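Local coordinates for protein lysozyme M1 (Streptomyces coelicolor, PDB 1JFX) that hydrolyses the beta-1,4 linkages between N-acetylmuramic acid and N-acetylglucosamine in bacterial peptidoglycan, acting as a secreted lysozyme with additional diacetylmuramidase activity, at residues T2-Q14 with V22-A34. Sequence-based numbering, arbitrary orientation.
Sequences TSGVQGIDVSHWQ and VKSAGMSFAYIKA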
loop_
_atom_site.group_PDB
_atom_site.type_symbol
_atom_site.label_atom_id
_atom_site.label_comp_id
_atom_site.label_asym_id
_atom_site.label_seq_id
_atom_site.Cartn_x
_atom_site.Cartn_y
_atom_site.Cartn_z
ATOM N N THR A 2 -0.371 -5.353 17.940
ATOM C CA THR A 2 -1.342 -4.267 18.012
ATOM C C THR A 2 -0.831 -3.026 18.722
ATOM O O THR A 2 -1.598 -2.087 18.951
ATOM C CB THR A 2 -2.635 -4.727 18.751
ATOM O OG1 THR A 2 -2.315 -5.066 20.111
ATOM C CG2 THR A 2 -3.247 -5.944 18.060
ATOM N N SER A 3 0.456 -3.000 19.051
ATOM C CA SER A 3 1.026 -1.861 19.784
ATOM C C SER A 3 1.418 -0.655 18.924
ATOM O O SER A 3 1.557 -0.763 17.711
ATOM C CB SER A 3 2.250 -2.326 20.588
ATOM O OG SER A 3 3.390 -2.491 19.755
ATOM N N GLY A 4 1.598 0.489 19.576
ATOM C CA GLY A 4 2.008 1.687 18.871
ATOM C C GLY A 4 0.998 2.180 17.848
ATOM O O GLY A 4 -0.216 1.970 17.994
ATOM N N VAL A 5 1.510 2.846 16.815
ATOM C CA VAL A 5 0.679 3.412 15.757
ATOM C C VAL A 5 0.073 2.280 14.910
ATOM O O VAL A 5 0.784 1.438 14.361
ATOM C CB VAL A 5 1.514 4.386 14.889
ATOM C CG1 VAL A 5 0.671 4.900 13.717
ATOM C CG2 VAL A 5 1.992 5.578 15.758
ATOM N N GLN A 6 -1.253 2.288 14.808
ATOM C CA GLN A 6 -2.003 1.231 14.121
ATOM C C GLN A 6 -2.888 1.736 12.996
ATOM O O GLN A 6 -3.308 2.890 12.998
ATOM C CB GLN A 6 -2.892 0.520 15.150
ATOM C CG GLN A 6 -2.129 -0.278 16.192
ATOM C CD GLN A 6 -1.619 -1.583 15.628
ATOM O OE1 GLN A 6 -2.376 -2.342 14.999
ATOM N NE2 GLN A 6 -0.329 -1.864 15.847
ATOM N N GLY A 7 -3.187 0.855 12.045
ATOM C CA GLY A 7 -4.053 1.250 10.944
ATOM C C GLY A 7 -4.706 0.051 10.298
ATOM O O GLY A 7 -4.549 -1.085 10.764
ATOM N N ILE A 8 -5.447 0.298 9.228
ATOM C CA ILE A 8 -6.094 -0.781 8.487
ATOM C C ILE A 8 -5.952 -0.507 7.007
ATOM O O ILE A 8 -5.452 0.541 6.608
ATOM C CB ILE A 8 -7.617 -0.881 8.797
ATOM C CG1 ILE A 8 -8.328 0.427 8.419
ATOM C CG2 ILE A 8 -7.842 -1.212 10.281
ATOM C CD1 ILE A 8 -9.861 0.349 8.542
ATOM N N ASP A 9 -6.324 -1.477 6.185
ATOM C CA ASP A 9 -6.359 -1.251 4.739
ATOM C C ASP A 9 -7.635 -1.949 4.316
ATOM O O ASP A 9 -8.030 -2.971 4.902
ATOM C CB ASP A 9 -5.120 -1.767 3.988
ATOM C CG ASP A 9 -4.933 -3.262 4.086
ATOM O OD1 ASP A 9 -5.559 -4.022 3.304
ATOM O OD2 ASP A 9 -4.136 -3.665 4.954
ATOM N N VAL A 10 -8.315 -1.365 3.341
ATOM C CA VAL A 10 -9.597 -1.897 2.908
ATOM C C VAL A 10 -9.807 -1.746 1.414
ATOM O O VAL A 10 -9.104 -0.997 0.756
ATOM C CB VAL A 10 -10.769 -1.133 3.576
ATOM C CG1 VAL A 10 -10.639 -1.162 5.081
ATOM C CG2 VAL A 10 -10.785 0.323 3.092
ATOM N N SER A 11 -10.805 -2.468 0.906
ATOM C CA SER A 11 -11.194 -2.406 -0.494
ATOM C C SER A 11 -12.708 -2.587 -0.486
ATOM O O SER A 11 -13.328 -2.600 0.579
ATOM C CB SER A 11 -10.540 -3.516 -1.317
ATOM O OG SER A 11 -11.008 -4.805 -0.941
ATOM N N HIS A 12 -13.310 -2.740 -1.661
ATOM C CA HIS A 12 -14.760 -2.899 -1.712
ATOM C C HIS A 12 -15.210 -4.135 -0.924
ATOM O O HIS A 12 -16.372 -4.227 -0.534
ATOM C CB HIS A 12 -15.250 -3.012 -3.164
ATOM C CG HIS A 12 -15.236 -4.407 -3.691
ATOM N ND1 HIS A 12 -14.073 -5.077 -4.001
ATOM C CD2 HIS A 12 -16.243 -5.288 -3.891
ATOM C CE1 HIS A 12 -14.362 -6.313 -4.367
ATOM N NE2 HIS A 12 -15.673 -6.466 -4.308
ATOM N N TRP A 13 -14.304 -5.077 -0.678
ATOM C CA TRP A 13 -14.684 -6.278 0.075
ATOM C C TRP A 13 -15.181 -5.945 1.480
ATOM O O TRP A 13 -15.938 -6.719 2.076
ATOM C CB TRP A 13 -13.516 -7.259 0.200
ATOM C CG TRP A 13 -13.143 -7.955 -1.073
ATOM C CD1 TRP A 13 -11.996 -7.784 -1.792
ATOM C CD2 TRP A 13 -13.905 -8.956 -1.765
ATOM N NE1 TRP A 13 -11.992 -8.616 -2.886
ATOM C CE2 TRP A 13 -13.150 -9.346 -2.895
ATOM C CE3 TRP A 13 -15.151 -9.560 -1.542
ATOM C CZ2 TRP A 13 -13.597 -10.317 -3.803
ATOM C CZ3 TRP A 13 -15.599 -10.527 -2.447
ATOM C CH2 TRP A 13 -14.820 -10.894 -3.563
ATOM N N GLN A 14 -14.746 -4.809 2.016
ATOM C CA GLN A 14 -15.156 -4.400 3.352
ATOM C C GLN A 14 -16.508 -3.690 3.403
ATOM O O GLN A 14 -16.984 -3.337 4.483
ATOM C CB GLN A 14 -14.072 -3.530 4.004
ATOM C CG GLN A 14 -12.943 -4.339 4.636
ATOM C CD GLN A 14 -12.218 -5.213 3.640
ATOM O OE1 GLN A 14 -11.656 -4.724 2.662
ATOM N NE2 GLN A 14 -12.223 -6.522 3.885
ATOM N N VAL A 22 -13.892 3.889 12.988
ATOM C CA VAL A 22 -12.535 3.363 12.792
ATOM C C VAL A 22 -11.568 4.250 13.581
ATOM O O VAL A 22 -10.653 3.767 14.251
ATOM C CB VAL A 22 -12.149 3.364 11.288
ATOM C CG1 VAL A 22 -10.660 3.041 11.117
ATOM C CG2 VAL A 22 -12.992 2.340 10.543
ATOM N N LYS A 23 -11.780 5.559 13.493
ATOM C CA LYS A 23 -10.946 6.510 14.213
ATOM C C LYS A 23 -11.121 6.360 15.726
ATOM O O LYS A 23 -10.139 6.333 16.464
ATOM C CB LYS A 23 -11.302 7.945 13.820
ATOM C CG LYS A 23 -10.495 9.029 14.545
ATOM C CD LYS A 23 -9.084 9.157 13.953
ATOM C CE LYS A 23 -8.321 10.348 14.539
ATOM N NZ LYS A 23 -8.093 10.194 15.998
ATOM N N SER A 24 -12.363 6.255 16.198
ATOM C CA SER A 24 -12.550 6.148 17.650
ATOM C C SER A 24 -12.041 4.816 18.205
ATOM O O SER A 24 -11.770 4.703 19.404
ATOM C CB SER A 24 -14.014 6.376 18.041
ATOM O OG SER A 24 -14.847 5.346 17.575
ATOM N N ALA A 25 -11.904 3.826 17.330
ATOM C CA ALA A 25 -11.371 2.520 17.711
ATOM C C ALA A 25 -9.869 2.640 18.002
ATOM O O ALA A 25 -9.265 1.705 18.532
ATOM C CB ALA A 25 -11.595 1.499 16.589
ATOM N N GLY A 26 -9.278 3.773 17.627
ATOM C CA GLY A 26 -7.866 4.005 17.868
ATOM C C GLY A 26 -6.954 3.930 16.655
ATOM O O GLY A 26 -5.736 4.019 16.789
ATOM N N MET A 27 -7.523 3.753 15.471
ATOM C CA MET A 27 -6.711 3.682 14.259
ATOM C C MET A 27 -6.218 5.071 13.878
ATOM O O MET A 27 -6.961 6.058 13.984
ATOM C CB MET A 27 -7.527 3.098 13.104
ATOM C CG MET A 27 -8.035 1.693 13.367
ATOM S SD MET A 27 -6.645 0.549 13.622
ATOM C CE MET A 27 -7.556 -1.007 13.959
ATOM N N SER A 28 -4.969 5.138 13.428
ATOM C CA SER A 28 -4.349 6.396 13.011
ATOM C C SER A 28 -4.276 6.560 11.489
ATOM O O SER A 28 -4.261 7.688 10.979
ATOM C CB SER A 28 -2.914 6.487 13.544
ATOM O OG SER A 28 -2.859 6.472 14.961
ATOM N N PHE A 29 -4.223 5.445 10.768
ATOM C CA PHE A 29 -4.069 5.506 9.323
ATOM C C PHE A 29 -4.787 4.386 8.588
ATOM O O PHE A 29 -5.234 3.411 9.190
ATOM C CB PHE A 29 -2.561 5.462 8.973
ATOM C CG PHE A 29 -1.902 4.113 9.223
ATOM C CD1 PHE A 29 -1.914 3.124 8.240
ATOM C CD2 PHE A 29 -1.283 3.833 10.444
ATOM C CE1 PHE A 29 -1.322 1.876 8.471
ATOM C CE2 PHE A 29 -0.690 2.593 10.684
ATOM C CZ PHE A 29 -0.712 1.609 9.688
ATOM N N ALA A 30 -4.897 4.553 7.274
ATOM C CA ALA A 30 -5.512 3.545 6.435
ATOM C C ALA A 30 -5.069 3.661 4.984
ATOM O O ALA A 30 -4.807 4.753 4.491
ATOM C CB ALA A 30 -7.046 3.654 6.504
ATOM N N TYR A 31 -4.961 2.512 4.322
ATOM C CA TYR A 31 -4.700 2.483 2.890
ATOM C C TYR A 31 -5.993 1.928 2.300
ATOM O O TYR A 31 -6.595 1.004 2.848
ATOM C CB TYR A 31 -3.485 1.628 2.540
ATOM C CG TYR A 31 -2.231 2.477 2.471
ATOM C CD1 TYR A 31 -2.071 3.446 1.467
ATOM C CD2 TYR A 31 -1.208 2.325 3.411
ATOM C CE1 TYR A 31 -0.918 4.238 1.401
ATOM C CE2 TYR A 31 -0.058 3.111 3.349
ATOM C CZ TYR A 31 0.084 4.061 2.345
ATOM O OH TYR A 31 1.235 4.812 2.276
ATOM N N ILE A 32 -6.416 2.526 1.191
ATOM C CA ILE A 32 -7.683 2.207 0.530
ATOM C C ILE A 32 -7.464 1.806 -0.932
ATOM O O ILE A 32 -6.795 2.519 -1.675
ATOM C CB ILE A 32 -8.579 3.469 0.578
ATOM C CG1 ILE A 32 -8.792 3.873 2.041
ATOM C CG2 ILE A 32 -9.908 3.232 -0.159
ATOM C CD1 ILE A 32 -9.218 5.341 2.230
ATOM N N LYS A 33 -8.035 0.683 -1.358
ATOM C CA LYS A 33 -7.829 0.276 -2.739
ATOM C C LYS A 33 -8.491 1.249 -3.706
ATOM O O LYS A 33 -9.656 1.618 -3.536
ATOM C CB LYS A 33 -8.380 -1.119 -2.981
ATOM C CG LYS A 33 -8.026 -1.662 -4.373
ATOM C CD LYS A 33 -8.347 -3.138 -4.477
ATOM C CE LYS A 33 -7.932 -3.689 -5.828
ATOM N NZ LYS A 33 -8.006 -5.184 -5.796
ATOM N N ALA A 34 -7.728 1.646 -4.719
ATOM C CA ALA A 34 -8.215 2.554 -5.735
ATOM C C ALA A 34 -8.358 1.881 -7.088
ATOM O O ALA A 34 -9.455 1.775 -7.624
ATOM C CB ALA A 34 -7.280 3.750 -5.859
HETATM O O HOH W 1 -3.038 4.068 16.319
#
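Ile8 of strand 6-10 packs against Val22 of the crossover helix and Met27 beyond it, in a beta-alpha-beta unit of the family 25 barrel. Its CD1 meets Val22 CG1 tip to tip at 3.8 Å, CG2 packs on Met27 CE at 3.7 Å, and CG1 lies against Ala30 CB. Chi1 of 60° puts CG1 between the backbone N and carbonyl carbon, sending the extended branch toward Val22 while CG2 is left for the methionine. On the other face, Phe29 folds its ring over Gly7, whose CA sits 3.5 Å from the ring centroid, only 9° off the normal, a CH-pi contact; Val5 CG1 touches the ring edge. Met27 SD lies 3.8 Å from Gly7 CA, so both side chains pack on this glycine. In the parallel ladder Ile8 N and O take Phe29 O and Tyr31 N, and Val10 N and O take Tyr31 O and Lys33 N. At its N-terminal end Ser28 N, one residue short of that register, takes Gln6 O at 2.8 Å, and one water joins Gln6 N, Gly26 O and Ser28 OG. Asp9, predicted to be catalytic, shares the Phe29 and Tyr31 face; Asn200 and Gln183 both bond its OD2. Apolar packing behind the strand and the ladder bonds of Ile8 and Val10 thus probably hold Asp9 in place, with OD2 probably steered by those two amides.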